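Local coordinates for protein cytochrome P450 (Novosphingobium aromaticivorans, PDB 3OFU) that belongs to the cytochrome P450 family of haem proteins and holds its haem inside a single-chain fold richer in helix than in strand, at residues M275-T280 / E322-D327; T280-R285 / L303-S308. One frame throughout, in Å; residues are numbered along the deposited sequence.

Contact 1: M275-T280 / E322-D327; sequences MRRYPT and EEVRFD
Arg-277 leaves its backbone with CG opposite the main-chain N (chi1 -180°) and then bends at chi2 (54°), a course that carries its guanidinium obliquely across the Glu-322 side chain. There NE donates to the backbone carbonyl, Arg-277 NE to Glu-322 O being 3.1 Å with an N-H...O angle of 146°; the donor stands above the carbonyl plane rather than on a lone pair. One face of this guanidinium meets Glu-322 CG, which lies 3.2 Å from Arg-277 NH2, while the ring atom CE1 of Tyr-278 lies over the opposite face. The charges pair only loosely: Arg-277 NH2 is 4.0 Å from Glu-322 OE2, which is well out of the guanidinium plane, and the other oxygen of that carboxylate forms a salt bridge with Lys-31. Nearer the backbone of Arg-277, Val-324 CG2 packs 3.9 Å from Arg-277 CG, the two side chains crossing at about a right angle. Arg-276 brings NH2 to 3.2 Å from Glu-323 O, and its NH1 bonds to Pro-321 O. Glu-273 and Arg-276, three residues apart and salt-bridged, are the Glu and Arg of the ExxR motif of the P450 K helix, here packed against the loop between helices 309-312 and 348-365.

Contact 2: T280-R285 / L303-S308; sequences TVAVSR and LVYLPS. With HEM (protoporphyrin IX containing Fe), chain G.
An antiparallel strand pair of the mixed P450 beta sheet joins residues 282-285 to 303-307, with axes 4.6 Å apart and strand directions at 161°. Two hydrogen-bonded pairs, Val-283 with Leu-306 and Arg-285 with Val-304, each exchange reciprocal backbone bonds; Arg-285 N to Val-304 O, for example, measures 2.8 Å. Beyond the ladder, Ser-308 OG donates to Val-281 O at 3.0 Å, in the carbonyl plane and on a lone pair, and a weak bond from Ser-308 N reaches the same oxygen. On the face carrying Ala-282, Ser-284 and Tyr-305, Ser-284 OG sits at the phenol ring's edge, 3.4 Å from Tyr-305 CD2, and Ala-282 CB packs 3.5 Å from Tyr-305 CZ. On the other face Val-283 CG2 lies 4.0 Å from Leu-306 CB, while Val-283 CG1 turns to the haem propionate, and Arg-285, bent at chi2 (-72°), turns its guanidinium edge-on to the same group. Arg-285 NH2 reaches haem O2A at 2.9 Å and NH1 reaches O1A at 3.2 Å, while NH1 also donates to Ser-284 O, which helps fix the group's rotation. Trp-61 adds a cation-pi contact to Arg-285 and, with Arg-98 and His-343, hydrogen-bonds the haem as well. A sheet-borne arginine paired with a haem propionate in this way is a familiar feature of the P450 haem site.

The two contacts meet at Thr-280, where the chain passes from helix 267-277 into strand 282-287, and they touch through Pro-279 CB and Ser-308 OG, 3.8 Å apart. Contact 1 lies near the surface: it buries 221 Å² and relies on arginine side chains meeting backbone carbonyls and a loosely paired carboxylate of an irregular loop. Contact 2 is buried, covers 481 Å² and relies on a regular backbone ladder between two strands. Arginine serves both, but differently. In contact 1 it links a helix end to a loop, whereas in contact 2 it extends from the sheet to the haem propionate. Their centres lie about 19 Å apart.

Contact 1: M275-T280 / E322-D327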
loop_
_atom_site.group_PDB
_atom_site.type_symbol
_atom_site.label_atom_id
_atom_site.label_comp_id
_atom_site.label_asym_id
_atom_site.label_seq_id
_atom_site.Cartn_x
_atom_site.Cartn_y
_atom_site.Cartn_z
ATOM N N MET A 275 -9.017 4.777 5.935
ATOM C CA MET A 275 -8.399 3.645 5.358
ATOM C C MET A 275 -9.375 2.669 4.626
ATOM O O MET A 275 -9.093 2.256 3.499
ATOM C CB MET A 275 -7.683 2.876 6.426
ATOM C CG MET A 275 -6.558 3.679 7.132
ATOM S SD MET A 275 -5.471 2.776 8.230
ATOM C CE MET A 275 -4.526 1.875 7.058
ATOM N N ARG A 276 -10.543 2.335 5.204
ATOM C CA ARG A 276 -11.564 1.642 4.387
ATOM C C ARG A 276 -11.986 2.463 3.164
ATOM O O ARG A 276 -12.224 1.895 2.107
ATOM C CB ARG A 276 -12.789 1.305 5.226
ATOM C CG ARG A 276 -13.926 0.551 4.457
ATOM C CD ARG A 276 -15.318 0.786 5.079
ATOM N NE ARG A 276 -15.505 2.219 5.194
ATOM C CZ ARG A 276 -15.966 3.031 4.236
ATOM N NH1 ARG A 276 -16.402 2.603 3.049
ATOM N NH2 ARG A 276 -16.053 4.318 4.502
ATOM N N ARG A 277 -12.063 3.798 3.329
ATOM C CA ARG A 277 -12.672 4.755 2.341
ATOM C C ARG A 277 -11.802 4.956 1.170
ATOM O O ARG A 277 -12.339 4.943 0.085
ATOM C CB ARG A 277 -12.957 6.116 2.932
ATOM C CG ARG A 277 -13.566 7.119 2.021
ATOM C CD ARG A 277 -14.899 6.672 1.279
ATOM N NE ARG A 277 -15.291 7.669 0.219
ATOM C CZ ARG A 277 -14.728 7.743 -0.980
ATOM N NH1 ARG A 277 -13.766 6.920 -1.274
ATOM N NH2 ARG A 277 -15.027 8.644 -1.873
ATOM N N TYR A 278 -10.479 5.081 1.363
ATOM C CA TYR A 278 -9.609 5.345 0.228
ATOM C C TYR A 278 -8.573 4.244 -0.103
ATOM O O TYR A 278 -7.348 4.449 0.028
ATOM C CB TYR A 278 -8.969 6.698 0.362
ATOM C CG TYR A 278 -9.953 7.833 0.450
ATOM C CD1 TYR A 278 -10.484 8.389 -0.670
ATOM C CD2 TYR A 278 -10.307 8.359 1.678
ATOM C CE1 TYR A 278 -11.355 9.468 -0.618
ATOM C CE2 TYR A 278 -11.245 9.459 1.785
ATOM C CZ TYR A 278 -11.769 9.993 0.590
ATOM O OH TYR A 278 -12.619 11.038 0.639
ATOM N N PRO A 279 -9.013 3.052 -0.526
ATOM C CA PRO A 279 -7.983 2.126 -0.746
ATOM C C PRO A 279 -7.490 2.196 -2.256
ATOM O O PRO A 279 -8.316 2.283 -3.164
ATOM C CB PRO A 279 -8.675 0.821 -0.403
ATOM C CG PRO A 279 -9.943 1.019 -0.884
ATOM C CD PRO A 279 -10.317 2.409 -0.609
ATOM N N THR A 280 -6.166 2.174 -2.488
ATOM C CA THR A 280 -5.634 2.299 -3.838
ATOM C C THR A 280 -4.669 1.182 -4.244
ATOM O O THR A 280 -3.992 1.350 -5.300
ATOM C CB THR A 280 -4.910 3.644 -4.057
ATOM O OG1 THR A 280 -3.932 3.754 -3.043
ATOM C CG2 THR A 280 -5.846 4.931 -3.799
ATOM N N GLU A 322 -19.194 5.217 -0.243
ATOM C CA GLU A 322 -18.511 6.517 -0.274
ATOM C C GLU A 322 -18.752 7.467 0.958
ATOM O O GLU A 322 -18.157 8.558 1.056
ATOM C CB GLU A 322 -18.753 7.202 -1.555
ATOM C CG GLU A 322 -17.687 6.971 -2.450
ATOM C CD GLU A 322 -18.124 7.036 -3.939
ATOM O OE1 GLU A 322 -18.639 6.027 -4.476
ATOM O OE2 GLU A 322 -17.894 8.102 -4.561
ATOM N N GLU A 323 -19.592 7.028 1.906
ATOM C CA GLU A 323 -19.786 7.835 3.135
ATOM C C GLU A 323 -18.756 7.458 4.253
ATOM O O GLU A 323 -18.582 6.259 4.572
ATOM C CB GLU A 323 -21.203 7.755 3.639
ATOM C CG GLU A 323 -22.246 8.442 2.864
ATOM C CD GLU A 323 -23.706 7.902 3.300
ATOM O OE1 GLU A 323 -23.933 7.429 4.488
ATOM O OE2 GLU A 323 -24.636 7.855 2.435
ATOM N N VAL A 324 -18.073 8.447 4.797
ATOM C CA VAL A 324 -17.267 8.232 5.940
ATOM C C VAL A 324 -18.268 8.304 7.138
ATOM O O VAL A 324 -18.570 9.404 7.670
ATOM C CB VAL A 324 -16.229 9.373 6.024
ATOM C CG1 VAL A 324 -15.471 9.398 7.325
ATOM C CG2 VAL A 324 -15.196 9.295 4.878
ATOM N N ARG A 325 -18.762 7.154 7.630
ATOM C CA ARG A 325 -19.667 7.169 8.767
ATOM C C ARG A 325 -19.142 6.401 9.920
ATOM O O ARG A 325 -18.248 5.620 9.735
ATOM C CB ARG A 325 -21.055 6.786 8.355
ATOM C CG ARG A 325 -21.143 5.604 7.568
ATOM C CD ARG A 325 -22.634 5.426 7.031
ATOM N NE ARG A 325 -23.609 5.405 8.098
ATOM C CZ ARG A 325 -24.460 6.388 8.377
ATOM N NH1 ARG A 325 -24.539 7.469 7.607
ATOM N NH2 ARG A 325 -25.254 6.286 9.439
ATOM N N PHE A 326 -19.622 6.657 11.128
ATOM C CA PHE A 326 -18.962 6.120 12.322
ATOM C C PHE A 326 -19.749 5.012 13.001
ATOM O O PHE A 326 -19.479 4.708 14.173
ATOM C CB PHE A 326 -18.763 7.212 13.377
ATOM C CG PHE A 326 -17.640 8.174 13.089
ATOM C CD1 PHE A 326 -16.349 7.894 13.540
ATOM C CD2 PHE A 326 -17.888 9.348 12.371
ATOM C CE1 PHE A 326 -15.299 8.727 13.253
ATOM C CE2 PHE A 326 -16.856 10.229 12.089
ATOM C CZ PHE A 326 -15.555 9.967 12.559
ATOM N N ASP A 327 -20.711 4.417 12.305
ATOM C CA ASP A 327 -21.616 3.455 12.867
ATOM C C ASP A 327 -21.652 2.162 12.045
ATOM O O ASP A 327 -22.694 1.500 11.921
ATOM C CB ASP A 327 -23.050 4.012 12.924
ATOM C CG ASP A 327 -23.614 4.420 11.507
ATOM O OD1 ASP A 327 -24.822 4.734 11.363
ATOM O OD2 ASP A 327 -22.841 4.496 10.541
#

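Contact 2: T280-R285 / L303-S308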
loop_
_atom_site.group_PDB
_atom_site.type_symbol
_atom_site.label_atom_id
_atom_site.label_comp_id
_atom_site.label_asym_id
_atom_site.label_seq_id
_atom_site.Cartn_x
_atom_site.Cartn_y
_atom_site.Cartn_z
ATOM N N THR A 280 -6.166 2.174 -2.488
ATOM C CA THR A 280 -5.634 2.299 -3.838
ATOM C C THR A 280 -4.669 1.182 -4.244
ATOM O O THR A 280 -3.992 1.350 -5.300
ATOM C CB THR A 280 -4.910 3.644 -4.057
ATOM O OG1 THR A 280 -3.932 3.754 -3.043
ATOM C CG2 THR A 280 -5.846 4.931 -3.799
ATOM N N VAL A 281 -4.605 0.071 -3.504
ATOM C CA VAL A 281 -3.729 -0.955 -3.894
ATOM C C VAL A 281 -4.370 -2.001 -4.824
ATOM O O VAL A 281 -5.521 -2.291 -4.715
ATOM C CB VAL A 281 -3.025 -1.642 -2.619
ATOM C CG1 VAL A 281 -2.075 -2.919 -3.061
ATOM C CG2 VAL A 281 -2.138 -0.622 -1.722
ATOM N N ALA A 282 -3.644 -2.631 -5.729
ATOM C CA ALA A 282 -4.206 -3.674 -6.617
ATOM C C ALA A 282 -3.144 -4.805 -6.843
ATOM O O ALA A 282 -1.958 -4.515 -7.052
ATOM C CB ALA A 282 -4.647 -3.099 -7.929
ATOM N N VAL A 283 -3.540 -6.055 -6.819
ATOM C CA VAL A 283 -2.572 -7.022 -6.998
ATOM C C VAL A 283 -2.858 -8.003 -8.163
ATOM O O VAL A 283 -4.052 -8.168 -8.655
ATOM C CB VAL A 283 -2.385 -7.832 -5.745
ATOM C CG1 VAL A 283 -1.779 -7.038 -4.674
ATOM C CG2 VAL A 283 -3.658 -8.576 -5.329
ATOM N N SER A 284 -1.783 -8.669 -8.602
ATOM C CA SER A 284 -1.890 -9.681 -9.651
ATOM C C SER A 284 -1.709 -11.079 -9.095
ATOM O O SER A 284 -0.885 -11.352 -8.185
ATOM C CB SER A 284 -0.781 -9.443 -10.656
ATOM O OG SER A 284 -0.975 -8.138 -11.080
ATOM N N ARG A 285 -2.394 -11.979 -9.746
ATOM C CA ARG A 285 -2.116 -13.322 -9.461
ATOM C C ARG A 285 -1.906 -14.078 -10.777
ATOM O O ARG A 285 -2.400 -13.649 -11.887
ATOM C CB ARG A 285 -3.321 -13.869 -8.727
ATOM C CG ARG A 285 -3.572 -13.159 -7.405
ATOM C CD ARG A 285 -2.528 -13.578 -6.453
ATOM N NE ARG A 285 -2.827 -13.174 -5.117
ATOM C CZ ARG A 285 -2.399 -12.070 -4.537
ATOM N NH1 ARG A 285 -1.616 -11.309 -5.183
ATOM N NH2 ARG A 285 -2.781 -11.764 -3.269
ATOM N N LEU A 303 -3.401 -14.529 -16.187
ATOM C CA LEU A 303 -3.199 -13.519 -15.129
ATOM C C LEU A 303 -4.524 -12.893 -14.612
ATOM O O LEU A 303 -5.514 -12.718 -15.370
ATOM C CB LEU A 303 -2.194 -12.460 -15.574
ATOM C CG LEU A 303 -0.641 -12.555 -15.414
ATOM C CD1 LEU A 303 -0.176 -13.909 -15.437
ATOM C CD2 LEU A 303 0.109 -11.630 -16.448
ATOM N N VAL A 304 -4.568 -12.604 -13.312
ATOM C CA VAL A 304 -5.777 -11.945 -12.716
ATOM C C VAL A 304 -5.415 -10.654 -11.936
ATOM O O VAL A 304 -4.411 -10.582 -11.179
ATOM C CB VAL A 304 -6.537 -12.923 -11.742
ATOM C CG1 VAL A 304 -7.829 -12.280 -11.192
ATOM C CG2 VAL A 304 -6.882 -14.271 -12.386
ATOM N N TYR A 305 -6.180 -9.618 -12.123
ATOM C CA TYR A 305 -5.879 -8.351 -11.459
ATOM C C TYR A 305 -6.990 -8.015 -10.461
ATOM O O TYR A 305 -8.222 -8.090 -10.723
ATOM C CB TYR A 305 -5.790 -7.207 -12.492
ATOM C CG TYR A 305 -5.027 -5.989 -12.023
ATOM C CD1 TYR A 305 -5.666 -4.769 -11.882
ATOM C CD2 TYR A 305 -3.643 -6.087 -11.660
ATOM C CE1 TYR A 305 -4.902 -3.609 -11.481
ATOM C CE2 TYR A 305 -2.883 -5.016 -11.241
ATOM C CZ TYR A 305 -3.497 -3.753 -11.184
ATOM O OH TYR A 305 -2.769 -2.623 -10.734
ATOM N N LEU A 306 -6.552 -7.608 -9.277
ATOM C CA LEU A 306 -7.525 -7.517 -8.210
ATOM C C LEU A 306 -7.430 -6.092 -7.618
ATOM O O LEU A 306 -6.490 -5.850 -6.825
ATOM C CB LEU A 306 -7.226 -8.620 -7.169
ATOM C CG LEU A 306 -7.258 -10.059 -7.669
ATOM C CD1 LEU A 306 -7.127 -10.874 -6.562
ATOM C CD2 LEU A 306 -8.576 -10.498 -8.325
ATOM N N PRO A 307 -8.371 -5.151 -7.996
ATOM C CA PRO A 307 -8.427 -3.807 -7.375
ATOM C C PRO A 307 -9.204 -3.817 -6.091
ATOM O O PRO A 307 -10.408 -3.978 -6.107
ATOM C CB PRO A 307 -9.163 -2.947 -8.411
ATOM C CG PRO A 307 -10.069 -4.010 -9.090
ATOM C CD PRO A 307 -9.288 -5.296 -9.148
ATOM N N SER A 308 -8.567 -3.571 -4.966
ATOM C CA SER A 308 -9.245 -3.595 -3.755
ATOM C C SER A 308 -10.453 -2.586 -3.707
ATOM O O SER A 308 -11.402 -2.727 -2.897
ATOM C CB SER A 308 -8.227 -3.409 -2.662
ATOM O OG SER A 308 -7.765 -2.076 -2.706
HETATM C CHA HEM G . 1.083 -6.959 2.051
HETATM C CHB HEM G . -1.168 -2.836 1.369
HETATM C CHC HEM G . 1.765 -1.023 4.649
HETATM C CHD HEM G . 4.853 -4.733 4.211
HETATM C C1A HEM G . 0.207 -6.039 1.658
HETATM C C2A HEM G . -1.027 -6.353 0.892
HETATM C C3A HEM G . -1.673 -5.180 0.743
HETATM C C4A HEM G . -0.859 -4.158 1.382
HETATM C CMA HEM G . -3.010 -4.971 -0.039
HETATM C CAA HEM G . -1.504 -7.712 0.366
HETATM C CBA HEM G . -0.785 -7.864 -0.899
HETATM C CGA HEM G . -1.166 -9.154 -1.635
HETATM O O1A HEM G . -0.684 -9.377 -2.818
HETATM O O2A HEM G . -1.963 -10.011 -1.165
HETATM C C1B HEM G . -0.598 -1.984 2.234
HETATM C C2B HEM G . -1.129 -0.707 2.553
HETATM C C3B HEM G . -0.288 -0.255 3.517
HETATM C C4B HEM G . 0.747 -1.215 3.764
HETATM C CMB HEM G . -2.380 -0.070 1.938
HETATM C CAB HEM G . -0.317 1.075 4.283
HETATM C CBB HEM G . -0.480 2.203 3.543
HETATM C C1C HEM G . 2.858 -1.855 4.817
HETATM C C2C HEM G . 3.918 -1.608 5.773
HETATM C C3C HEM G . 4.747 -2.653 5.608
HETATM C C4C HEM G . 4.251 -3.537 4.603
HETATM C CMC HEM G . 3.934 -0.391 6.767
HETATM C CAC HEM G . 6.057 -3.058 6.392
HETATM C CBC HEM G . 6.930 -2.147 6.849
HETATM C C1D HEM G . 4.086 -5.736 3.584
HETATM C C2D HEM G . 4.542 -7.123 3.253
HETATM C C3D HEM G . 3.300 -7.843 2.643
HETATM C C4D HEM G . 2.286 -6.779 2.547
HETATM C CMD HEM G . 5.910 -7.845 3.485
HETATM C CAD HEM G . 3.255 -9.290 2.142
HETATM C CBD HEM G . 2.649 -10.265 3.087
HETATM C CGD HEM G . 2.579 -11.803 2.685
HETATM O O1D HEM G . 2.565 -12.293 1.521
HETATM O O2D HEM G . 2.429 -12.636 3.598
HETATM N NA HEM G . 0.222 -4.739 1.974
HETATM N NB HEM G . 0.533 -2.269 2.953
HETATM N NC HEM G . 3.066 -3.009 4.158
HETATM N ND HEM G . 2.710 -5.627 3.144
HETATM FE FE HEM G . 1.538 -3.977 3.094
#